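Local coordinates for protein leucine aminopeptidase A1, chloroplastic (Solanum lycopersicum, PDB 5D8N) that removes N-terminal amino acids, preferably leucine, from peptides as a magnesium-dependent homohexameric aminopeptidase and also has chaperone activity, at residues A[270-275]-A[357-362]. The protein carries 1 engineered substitution. Numbering follows the deposited sequence.
Sequences AAATEN and ENMISA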
loop_
_atom_site.group_PDB
_atom_site.type_symbol
_atom_site.label_atom_id
_atom_site.label_comp_id
_atom_site.label_asym_id
_atom_site.label_seq_id
_atom_site.Cartn_x
_atom_site.Cartn_y
_atom_site.Cartn_z
ATOM N N ALA A 270 -13.309 26.336 -9.077
ATOM C CA ALA A 270 -13.101 27.389 -8.089
ATOM C C ALA A 270 -11.652 27.474 -7.606
ATOM O O ALA A 270 -11.139 28.560 -7.351
ATOM C CB ALA A 270 -14.036 27.178 -6.898
ATOM N N ALA A 271 -10.968 26.342 -7.511
ATOM C CA ALA A 271 -9.597 26.385 -6.972
ATOM C C ALA A 271 -8.676 27.185 -7.898
ATOM O O ALA A 271 -7.770 27.884 -7.421
ATOM C CB ALA A 271 -9.046 24.976 -6.778
ATOM N N ALA A 272 -8.890 27.040 -9.207
ATOM C CA ALA A 272 -7.946 27.486 -10.225
ATOM C C ALA A 272 -8.143 28.964 -10.525
ATOM O O ALA A 272 -8.670 29.336 -11.581
ATOM C CB ALA A 272 -8.112 26.674 -11.492
ATOM N N THR A 273 -7.665 29.799 -9.612
ATOM C CA THR A 273 -7.876 31.241 -9.733
ATOM C C THR A 273 -6.952 31.872 -10.781
ATOM O O THR A 273 -7.225 32.960 -11.280
ATOM C CB THR A 273 -7.631 31.934 -8.386
ATOM O OG1 THR A 273 -6.306 31.629 -7.933
ATOM C CG2 THR A 273 -8.672 31.472 -7.336
ATOM N N GLU A 274 -5.852 31.214 -11.111
ATOM C CA GLU A 274 -4.870 31.821 -12.002
ATOM C C GLU A 274 -5.256 31.590 -13.468
ATOM O O GLU A 274 -4.914 32.390 -14.333
ATOM C CB GLU A 274 -3.488 31.244 -11.731
ATOM C CG GLU A 274 -2.360 31.938 -12.483
ATOM C CD GLU A 274 -2.116 33.388 -12.056
ATOM O OE1 GLU A 274 -2.801 33.918 -11.146
ATOM O OE2 GLU A 274 -1.233 34.028 -12.670
ATOM N N ASN A 275 -5.848 30.432 -13.750
ATOM C CA ASN A 275 -6.338 30.097 -15.089
ATOM C C ASN A 275 -7.859 29.917 -15.059
ATOM O O ASN A 275 -8.378 28.808 -14.910
ATOM C CB ASN A 275 -5.678 28.807 -15.610
ATOM C CG ASN A 275 -4.180 28.944 -15.787
ATOM O OD1 ASN A 275 -3.402 28.122 -15.303
ATOM N ND2 ASN A 275 -3.765 29.953 -16.522
ATOM N N GLU A 357 -9.483 24.012 -15.209
ATOM C CA GLU A 357 -8.486 23.129 -14.632
ATOM C C GLU A 357 -8.818 22.875 -13.177
ATOM O O GLU A 357 -9.463 23.685 -12.523
ATOM C CB GLU A 357 -7.051 23.632 -14.830
ATOM C CG GLU A 357 -6.723 24.959 -14.194
ATOM C CD GLU A 357 -5.266 25.349 -14.285
ATOM O OE1 GLU A 357 -4.459 24.636 -14.940
ATOM O OE2 GLU A 357 -4.904 26.259 -13.495
ATOM N N ASN A 358 -8.604 21.627 -12.778
ATOM C CA ASN A 358 -8.936 21.178 -11.437
ATOM C C ASN A 358 -7.691 21.238 -10.550
ATOM O O ASN A 358 -6.830 20.358 -10.624
ATOM C CB ASN A 358 -9.509 19.757 -11.484
ATOM C CG ASN A 358 -9.821 19.217 -10.094
ATOM O OD1 ASN A 358 -9.789 19.961 -9.118
ATOM N ND2 ASN A 358 -10.028 17.905 -9.995
ATOM N N MET A 359 -7.588 22.301 -9.769
ATOM C CA MET A 359 -6.413 22.602 -8.972
ATOM C C MET A 359 -6.698 22.514 -7.460
ATOM O O MET A 359 -7.796 22.167 -7.024
ATOM C CB MET A 359 -5.922 24.015 -9.302
ATOM C CG MET A 359 -5.489 24.209 -10.743
ATOM S SD MET A 359 -3.966 23.341 -11.169
ATOM C CE MET A 359 -2.743 24.597 -10.841
ATOM N N ILE A 360 -5.662 22.813 -6.681
ATOM C CA ILE A 360 -5.722 22.829 -5.225
ATOM C C ILE A 360 -5.294 24.194 -4.697
ATOM O O ILE A 360 -4.193 24.681 -5.003
ATOM C CB ILE A 360 -4.767 21.761 -4.664
ATOM C CG1 ILE A 360 -5.277 20.371 -5.052
ATOM C CG2 ILE A 360 -4.674 21.899 -3.159
ATOM C CD1 ILE A 360 -4.251 19.278 -4.875
ATOM N N SER A 361 -6.188 24.803 -3.922
ATOM C CA SER A 361 -5.950 26.135 -3.370
ATOM C C SER A 361 -6.962 26.426 -2.277
ATOM O O SER A 361 -7.903 25.662 -2.042
ATOM C CB SER A 361 -6.101 27.205 -4.454
ATOM O OG SER A 361 -7.472 27.426 -4.755
ATOM N N ALA A 362 -6.764 27.548 -1.605
ATOM C CA ALA A 362 -7.685 27.953 -0.529
ATOM C C ALA A 362 -9.123 28.193 -1.027
ATOM O O ALA A 362 -10.072 28.138 -0.231
ATOM C CB ALA A 362 -7.147 29.198 0.173
HETATM O O HOH W 1 -9.996 24.182 -9.930
HETATM O O HOH W 2 -5.017 28.166 -11.539
HETATM O O HOH W 3 -10.242 26.783 -14.738
#
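Ala-271 and Ala-272 run beside Ser-361 and Met-359, with CA atoms 5.1 Å apart for Ala-271 and Ser-361, yet the backbones are joined through water: one molecule donates to Glu-357 O and accepts from Met-359 N and, weakly, Ala-272 N, while another links Asn-275 O to Glu-357 N. A direct hydrogen bond runs from Ser-361 OG to Ala-271 O (2.7 Å), reaching a lone pair in the carbonyl plane at a C=O...donor angle of 111°. Ser-361 OG, lodged between its own N and C (chi1 75°), is also hydrogen-bonded to Glu-363 N. Ala-271 CB sits against Met-359 O (3.1 Å). Ala-272 centres an inverse gamma turn, and its CB packs against Glu-357 CG (3.5 Å) and Met-359 CG (3.7 Å). In the M17 catalytic domain the contact joins the loop after helix 263-269 to the end of strand 347-358, whose Asn-358 ND2 hydrogen-bonds OD1 of the magnesium ligand Asp-305. Extended beyond CG (chi2 174°), Glu-357 brings OE2 to a water (2.7 Å) that accepts from Asn-275 N, while OE1 forms a salt bridge with Arg-366 of the second subunit. With an alanine here, that arginine would probably lose this carboxylate partner and the water this acceptor. Met-359 also packs on Ala-362 of the second subunit.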